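Local coordinates for PA14 domain-containing protein (Clostridium clariflavum, PDB 6QDI) that probably senses plant-biomass polysaccharides through its tandem calcium-binding PA14 domains, the part crystallised here of a membrane-bound, RsgI-type anti-sigma factor, at residues 65-68 and 69-73; 121-125 and 126-130; 174-178 and 179-183. All blocks are in the same frame, centred on the assembly; numbering follows the deposited sequence.

Contact 1 (65-68 and 69-73); sequences ISRD and NGVRL. With CA (calcium ion), chain D; EDO (1,2-ethanediol), chain C.
Asp68 and Asn69, joined by a cis peptide bond, both bind the same calcium ion. The cis linkage brings their CA atoms to 3.0 Å and sets the side chains next to each other, pointing the same way, with carboxylate and amide planes 73° apart. Asp68 OD1 binds the calcium at 2.3 Å and Asn69 OD1 at 2.5 Å. Asn112, Thr114 and Asn116 supply the other protein ligands, and both hydroxyls of a 1,2-ethanediol, probably from the crystallisation liquor, also coordinate. Asn69 ND2 donates to O2 of that diol at 2.9 Å. Behind the metal, Asn69 and Gly70 form a classic beta bulge opposite Phe111. Arg67 CG stands between its backbone N and carbonyl carbon (chi1 64°), and the chain, extended from there, carries Arg67 NH2 to Asn69 O, a 2.9 Å bond with an N-H...O angle of 160°; the oxygen lies near the guanidinium plane. Glu92 and Asp85 also engage this guanidinium. Farther along, Ile65 CG2 packs 4.0 Å from both Val71 CG1 and Val71 CG2. An Asp-cis-Asn pair on calcium recalls the DcisD motif of sugar-binding PA14 adhesins; the bound diol is consistent with hydroxyl recognition there.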
loop_
_atom_site.group_PDB
_atom_site.type_symbol
_atom_site.label_atom_id
_atom_site.label_comp_id
_atom_site.label_asym_id
_atom_site.label_seq_id
_atom_site.Cartn_x
_atom_site.Cartn_y
_atom_site.Cartn_z
ATOM N N ILE A 65 3.302 0.288 -22.412
ATOM C CA ILE A 65 3.154 0.981 -21.168
ATOM C C ILE A 65 4.096 2.167 -21.097
ATOM O O ILE A 65 5.274 2.055 -21.397
ATOM C CB ILE A 65 3.331 0.017 -19.998
ATOM C CG1 ILE A 65 2.086 -0.908 -19.938
ATOM C CG2 ILE A 65 3.405 0.772 -18.680
ATOM C CD1 ILE A 65 1.914 -1.883 -18.817
ATOM N N SER A 66 3.537 3.303 -20.677
ATOM C CA SER A 66 4.288 4.468 -20.188
ATOM C C SER A 66 4.087 4.494 -18.684
ATOM O O SER A 66 2.936 4.380 -18.233
ATOM C CB SER A 66 3.725 5.747 -20.833
ATOM O OG SER A 66 3.698 5.663 -22.240
ATOM N N ARG A 67 5.173 4.622 -17.911
ATOM C CA ARG A 67 5.068 4.417 -16.473
ATOM C C ARG A 67 6.011 5.331 -15.701
ATOM O O ARG A 67 7.180 5.525 -16.065
ATOM C CB ARG A 67 5.393 2.966 -16.103
ATOM C CG ARG A 67 6.839 2.556 -16.415
ATOM C CD ARG A 67 7.173 1.125 -16.152
ATOM N NE ARG A 67 8.574 0.850 -16.388
ATOM C CZ ARG A 67 9.545 0.964 -15.507
ATOM N NH1 ARG A 67 10.776 0.620 -15.857
ATOM N NH2 ARG A 67 9.297 1.386 -14.263
ATOM N N ASP A 68 5.514 5.746 -14.541
ATOM C CA ASP A 68 6.346 6.381 -13.503
ATOM C C ASP A 68 5.596 6.029 -12.230
ATOM O O ASP A 68 4.565 6.644 -11.991
ATOM C CB ASP A 68 6.473 7.862 -13.759
ATOM C CG ASP A 68 7.235 8.566 -12.694
ATOM O OD1 ASP A 68 7.481 7.962 -11.616
ATOM O OD2 ASP A 68 7.587 9.775 -12.904
ATOM N N ASN A 69 5.977 5.018 -11.427
ATOM C CA ASN A 69 7.186 4.231 -11.522
ATOM C C ASN A 69 6.938 2.808 -12.041
ATOM O O ASN A 69 6.875 2.627 -13.260
ATOM C CB ASN A 69 7.912 4.229 -10.162
ATOM C CG ASN A 69 8.458 5.599 -9.836
ATOM O OD1 ASN A 69 7.846 6.363 -9.078
ATOM N ND2 ASN A 69 9.545 5.962 -10.511
ATOM N N GLY A 70 6.807 1.816 -11.185
ATOM C CA GLY A 70 6.844 0.432 -11.653
ATOM C C GLY A 70 5.522 -0.080 -12.189
ATOM O O GLY A 70 4.452 0.348 -11.762
ATOM N N VAL A 71 5.610 -1.041 -13.117
ATOM C CA VAL A 71 4.449 -1.750 -13.650
ATOM C C VAL A 71 4.752 -3.215 -13.846
ATOM O O VAL A 71 5.873 -3.582 -14.262
ATOM C CB VAL A 71 3.968 -1.133 -14.985
ATOM C CG1 VAL A 71 3.067 -2.065 -15.813
ATOM C CG2 VAL A 71 3.337 0.226 -14.751
ATOM N N ARG A 72 3.738 -4.049 -13.616
ATOM C CA ARG A 72 3.687 -5.421 -14.111
ATOM C C ARG A 72 2.363 -5.578 -14.834
ATOM O O ARG A 72 1.325 -5.214 -14.316
ATOM C CB ARG A 72 3.803 -6.461 -12.982
ATOM C CG ARG A 72 5.206 -6.537 -12.373
ATOM C CD ARG A 72 5.475 -7.776 -11.577
ATOM N NE ARG A 72 6.874 -7.874 -11.104
ATOM C CZ ARG A 72 7.282 -7.713 -9.838
ATOM N NH1 ARG A 72 6.395 -7.348 -8.865
ATOM N NH2 ARG A 72 8.585 -7.875 -9.544
ATOM N N LEU A 73 2.409 -6.195 -16.032
ATOM C CA LEU A 73 1.214 -6.458 -16.841
ATOM C C LEU A 73 1.110 -7.921 -17.194
ATOM O O LEU A 73 2.032 -8.444 -17.805
ATOM C CB LEU A 73 1.209 -5.655 -18.117
ATOM C CG LEU A 73 0.032 -5.917 -19.093
ATOM C CD1 LEU A 73 -1.282 -5.447 -18.526
ATOM C CD2 LEU A 73 0.294 -5.246 -20.426
HETATM CA CA CA D . 7.424 8.753 -9.431
HETATM C C1 EDO C . 10.009 10.451 -10.655
HETATM O O1 EDO C . 8.577 10.618 -10.584
HETATM C C2 EDO C . 10.512 9.826 -9.340
HETATM O O2 EDO C . 9.873 8.582 -9.251
#

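Contact 2 (121-125 and 126-130); sequences LEWSS and ASTVR
Ser125 and Thr128 are the first and last residues of a type I beta turn at the end of strand 117-125, with Ala126 and Ser127 at its corners. Ser125 N donates to Thr128 O at 3.0 Å. The return bond, Thr128 N to Ser125 O at 3.1 Å, is more bent (141°). The hydroxyls Ser125 OG and Thr128 OG1 lie 2.8 Å apart, and Glu59 also bonds Ser125 OG. With CG2 trans to its own backbone N, Thr128 lays this methyl over one face of the Trp123 indole, 4.0 Å from the centroid of the five-membered ring, a CH-pi contact. Beside it, Arg130 CA approaches Trp123 O at 3.2 Å in a CA-H...O contact. The solvent side is looser: Ala126, Ser127 and Val129 are exposed, and Arg130 extends along the surface to Glu122. It grips the carboxylate side-on, Arg130 NH2 to Glu122 OE1 and Arg130 NE to Glu122 OE2, 2.9 Å each; both oxygens are met from above the carboxylate plane. Tyr64 adds a cation-pi contact to Arg130. This tip of the first PA14 domain is flanked by strand 59-68, whose Tyr61 meets Trp123, and by strand 131-132, which pairs with 117-125.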
loop_
_atom_site.group_PDB
_atom_site.type_symbol
_atom_site.label_atom_id
_atom_site.label_comp_id
_atom_site.label_asym_id
_atom_site.label_seq_id
_atom_site.Cartn_x
_atom_site.Cartn_y
_atom_site.Cartn_z
ATOM N N LEU A 121 -1.857 2.574 -20.652
ATOM C CA LEU A 121 -1.851 1.281 -21.384
ATOM C C LEU A 121 -2.457 1.445 -22.774
ATOM O O LEU A 121 -3.648 1.790 -22.905
ATOM C CB LEU A 121 -2.659 0.233 -20.607
ATOM C CG LEU A 121 -2.723 -1.136 -21.263
ATOM C CD1 LEU A 121 -1.375 -1.820 -21.276
ATOM C CD2 LEU A 121 -3.796 -1.952 -20.566
ATOM N N GLU A 122 -1.621 1.164 -23.765
ATOM C CA GLU A 122 -2.024 1.175 -25.177
ATOM C C GLU A 122 -1.886 -0.208 -25.748
ATOM O O GLU A 122 -1.183 -1.086 -25.207
ATOM C CB GLU A 122 -1.144 2.161 -25.987
ATOM C CG GLU A 122 -1.286 3.611 -25.557
ATOM C CD GLU A 122 -0.219 4.431 -26.210
ATOM O OE1 GLU A 122 0.872 4.527 -25.632
ATOM O OE2 GLU A 122 -0.418 4.863 -27.371
ATOM N N TRP A 123 -2.509 -0.401 -26.917
ATOM C CA TRP A 123 -2.330 -1.626 -27.700
ATOM C C TRP A 123 -2.255 -1.299 -29.190
ATOM O O TRP A 123 -2.655 -0.233 -29.639
ATOM C CB TRP A 123 -3.403 -2.700 -27.403
ATOM C CG TRP A 123 -4.829 -2.382 -27.754
ATOM C CD1 TRP A 123 -5.330 -1.240 -28.343
ATOM C CD2 TRP A 123 -5.922 -3.267 -27.593
ATOM N NE1 TRP A 123 -6.686 -1.360 -28.485
ATOM C CE2 TRP A 123 -7.076 -2.600 -28.036
ATOM C CE3 TRP A 123 -6.044 -4.538 -27.061
ATOM C CZ2 TRP A 123 -8.336 -3.190 -27.981
ATOM C CZ3 TRP A 123 -7.291 -5.130 -27.014
ATOM C CH2 TRP A 123 -8.421 -4.454 -27.446
ATOM N N SER A 124 -1.693 -2.244 -29.943
ATOM C CA SER A 124 -1.772 -2.231 -31.398
ATOM C C SER A 124 -1.751 -3.690 -31.886
ATOM O O SER A 124 -1.351 -4.628 -31.187
ATOM C CB SER A 124 -0.620 -1.456 -32.020
ATOM O OG SER A 124 0.614 -2.129 -31.872
ATOM N N SER A 125 -2.171 -3.850 -33.128
ATOM C CA SER A 125 -2.013 -5.107 -33.860
ATOM C C SER A 125 -2.051 -4.766 -35.340
ATOM O O SER A 125 -2.225 -3.595 -35.705
ATOM C CB SER A 125 -3.118 -6.072 -33.470
ATOM O OG SER A 125 -4.399 -5.725 -33.988
ATOM N N ALA A 126 -1.967 -5.759 -36.207
ATOM C CA ALA A 126 -2.045 -5.476 -37.654
ATOM C C ALA A 126 -3.267 -4.675 -38.010
ATOM O O ALA A 126 -3.169 -3.719 -38.826
ATOM C CB ALA A 126 -2.002 -6.760 -38.428
ATOM N N SER A 127 -4.403 -4.983 -37.399
ATOM C CA SER A 127 -5.662 -4.297 -37.688
ATOM C C SER A 127 -6.091 -3.264 -36.646
ATOM O O SER A 127 -7.137 -2.630 -36.791
ATOM C CB SER A 127 -6.774 -5.335 -37.845
ATOM O OG SER A 127 -6.441 -6.277 -38.861
ATOM N N THR A 128 -5.319 -3.132 -35.560
ATOM C CA THR A 128 -5.618 -2.181 -34.480
ATOM C C THR A 128 -4.591 -1.068 -34.500
ATOM O O THR A 128 -3.416 -1.287 -34.124
ATOM C CB THR A 128 -5.571 -2.855 -33.104
ATOM O OG1 THR A 128 -6.405 -4.014 -33.121
ATOM C CG2 THR A 128 -6.031 -1.904 -31.992
ATOM N N VAL A 129 -4.995 0.129 -34.935
ATOM C CA VAL A 129 -4.107 1.270 -34.871
ATOM C C VAL A 129 -3.777 1.543 -33.393
ATOM O O VAL A 129 -4.648 1.476 -32.523
ATOM C CB VAL A 129 -4.767 2.494 -35.541
ATOM C CG1 VAL A 129 -3.919 3.743 -35.353
ATOM C CG2 VAL A 129 -5.008 2.219 -37.031
ATOM N N ARG A 130 -2.528 1.869 -33.146
ATOM C CA ARG A 130 -2.083 2.085 -31.771
ATOM C C ARG A 130 -2.974 3.093 -31.086
ATOM O O ARG A 130 -3.241 4.185 -31.587
ATOM C CB ARG A 130 -0.690 2.564 -31.734
ATOM C CG ARG A 130 -0.191 2.874 -30.331
ATOM C CD ARG A 130 1.274 3.164 -30.305
ATOM N NE ARG A 130 1.693 3.584 -28.964
ATOM C CZ ARG A 130 2.944 3.646 -28.546
ATOM N NH1 ARG A 130 3.960 3.351 -29.340
ATOM N NH2 ARG A 130 3.198 4.032 -27.317
#

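Contact 3 (174-178 and 179-183); sequences GIDSV and IDFNW
Between strand 174-176 and strand 180-183 the chain turns a loose corner at Ser177 to Ile179, with no direct hydrogen bond joining 174-178 to 179-183. A water spans the corner instead: it lies 3.0 Å from Val178 O and accepts the N-H of Asp180, its oxygen 2.9 Å from Asp180 N. The same water sits over the centre of one face of the Phe181 ring, 3.1 Å above its plane. With CG opposite the carbonyl carbon (chi1 -72°), Phe181 swings its ring back under the corner, and its far end, CZ, comes to 3.6 Å from Asp176 CG. The carboxylate therefore stands at the ring's edge, the two planes 65° apart. Val178 and Asp180 run alongside each other, Val178 CG2 to Asp180 CB 3.9 Å, both against Val286 of strand 285-286. Trp202 and Tyr161 bond Asp176 OD2, while Arg40, from the first PA14 domain, pairs with OD1; Asp180 is paired with Arg274. The nearest atom of the Phe181 side chain is about 6 Å from the calcium ion bound by Asp10, Asp42 and Ser44. A buried carboxylate at the rim of a phenyl ring and met by an arginine is probably stabilised as the anion, and Arg40 thereby links the two PA14 domains.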
loop_
_atom_site.group_PDB
_atom_site.type_symbol
_atom_site.label_atom_id
_atom_site.label_comp_id
_atom_site.label_asym_id
_atom_site.label_seq_id
_atom_site.Cartn_x
_atom_site.Cartn_y
_atom_site.Cartn_z
ATOM N N GLY A 174 -2.079 14.045 14.002
ATOM C CA GLY A 174 -3.360 13.568 13.518
ATOM C C GLY A 174 -3.640 12.179 14.012
ATOM O O GLY A 174 -3.082 11.756 15.026
ATOM N N ILE A 175 -4.511 11.460 13.306
ATOM C CA ILE A 175 -4.856 10.072 13.586
ATOM C C ILE A 175 -4.540 9.215 12.358
ATOM O O ILE A 175 -4.925 9.563 11.239
ATOM C CB ILE A 175 -6.333 9.932 14.012
ATOM C CG1 ILE A 175 -6.535 10.615 15.366
ATOM C CG2 ILE A 175 -6.707 8.431 14.078
ATOM C CD1 ILE A 175 -7.967 10.732 15.803
ATOM N N ASP A 176 -3.818 8.108 12.576
ATOM C CA ASP A 176 -3.584 7.074 11.554
ATOM C C ASP A 176 -4.442 5.860 11.874
ATOM O O ASP A 176 -4.428 5.371 12.987
ATOM C CB ASP A 176 -2.091 6.665 11.514
ATOM C CG ASP A 176 -1.245 7.583 10.656
ATOM O OD1 ASP A 176 -1.752 8.002 9.596
ATOM O OD2 ASP A 176 -0.085 7.884 11.042
ATOM N N SER A 177 -5.213 5.422 10.880
ATOM C CA SER A 177 -6.169 4.343 11.068
ATOM C C SER A 177 -5.539 3.039 11.553
ATOM O O SER A 177 -6.092 2.343 12.409
ATOM C CB SER A 177 -6.878 4.136 9.736
ATOM O OG SER A 177 -7.620 5.307 9.431
ATOM N N VAL A 178 -4.433 2.693 10.895
ATOM C CA VAL A 178 -3.616 1.543 11.207
ATOM C C VAL A 178 -2.144 1.893 11.043
ATOM O O VAL A 178 -1.836 2.903 10.424
ATOM C CB VAL A 178 -3.953 0.303 10.338
ATOM C CG1 VAL A 178 -5.327 -0.224 10.607
ATOM C CG2 VAL A 178 -3.743 0.585 8.867
ATOM N N ILE A 179 -1.269 1.064 11.591
ATOM C CA ILE A 179 0.149 1.231 11.364
ATOM C C ILE A 179 0.569 0.158 10.349
ATOM O O ILE A 179 0.916 -0.952 10.701
ATOM C CB ILE A 179 0.961 1.159 12.643
ATOM C CG1 ILE A 179 0.358 1.967 13.788
ATOM C CG2 ILE A 179 2.425 1.547 12.344
ATOM C CD1 ILE A 179 0.037 3.383 13.453
ATOM N N ASP A 180 0.503 0.545 9.079
ATOM C CA ASP A 180 0.794 -0.376 7.973
ATOM C C ASP A 180 1.361 0.456 6.845
ATOM O O ASP A 180 0.628 0.809 5.918
ATOM C CB ASP A 180 -0.485 -1.089 7.564
ATOM C CG ASP A 180 -0.261 -2.153 6.536
ATOM O OD1 ASP A 180 0.881 -2.595 6.379
ATOM O OD2 ASP A 180 -1.246 -2.599 5.909
ATOM N N PHE A 181 2.634 0.806 6.942
ATOM C CA PHE A 181 3.240 1.798 6.065
ATOM C C PHE A 181 4.432 1.253 5.296
ATOM O O PHE A 181 5.293 0.560 5.844
ATOM C CB PHE A 181 3.763 2.981 6.887
ATOM C CG PHE A 181 2.668 3.863 7.436
ATOM C CD1 PHE A 181 2.045 4.775 6.626
ATOM C CD2 PHE A 181 2.266 3.749 8.751
ATOM C CE1 PHE A 181 1.083 5.610 7.118
ATOM C CE2 PHE A 181 1.231 4.537 9.229
ATOM C CZ PHE A 181 0.648 5.486 8.413
ATOM N N ASN A 182 4.514 1.627 4.016
ATOM C CA ASN A 182 5.695 1.413 3.208
ATOM C C ASN A 182 5.727 2.566 2.235
ATOM O O ASN A 182 4.985 2.583 1.248
ATOM C CB ASN A 182 5.691 0.057 2.533
ATOM C CG ASN A 182 6.952 -0.167 1.704
ATOM O OD1 ASN A 182 7.754 0.749 1.536
ATOM N ND2 ASN A 182 7.108 -1.361 1.181
ATOM N N TRP A 183 6.541 3.567 2.564
ATOM C CA TRP A 183 6.595 4.795 1.801
ATOM C C TRP A 183 7.629 4.733 0.670
ATOM O O TRP A 183 7.789 5.730 -0.031
ATOM C CB TRP A 183 6.959 5.984 2.691
ATOM C CG TRP A 183 6.050 6.242 3.861
ATOM C CD1 TRP A 183 4.871 6.923 3.842
ATOM C CD2 TRP A 183 6.296 5.875 5.229
ATOM N NE1 TRP A 183 4.332 6.953 5.120
ATOM C CE2 TRP A 183 5.201 6.345 5.983
ATOM C CE3 TRP A 183 7.340 5.228 5.895
ATOM C CZ2 TRP A 183 5.141 6.212 7.392
ATOM C CZ3 TRP A 183 7.245 5.039 7.261
ATOM C CH2 TRP A 183 6.167 5.539 7.982
HETATM O O HOH W 1 -0.809 2.755 7.631
#

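Overall arrangement
The three contacts follow one another in series along the chain; none nests within or crosses another, since each closes a turn of immediately adjoining residues. In the first PA14 domain, contact 1 passes the chain from strand 59-68 of one sheet to strand 71-75 of the other. Contact 2 then turns strand 117-125 toward 131-132 within the first of those sheets. Their centres are about 18 Å apart, yet they touch: Leu121 CD1 packs on Ile65 CG1 at 3.8 Å. Contact 3 makes a comparable sheet-to-sheet passage in the second domain, from 170-176 to 180-184, and also faces the first domain near its Asp10/Asp42/Ser44 calcium site. Its centre lies about 25 Å from that of contact 1.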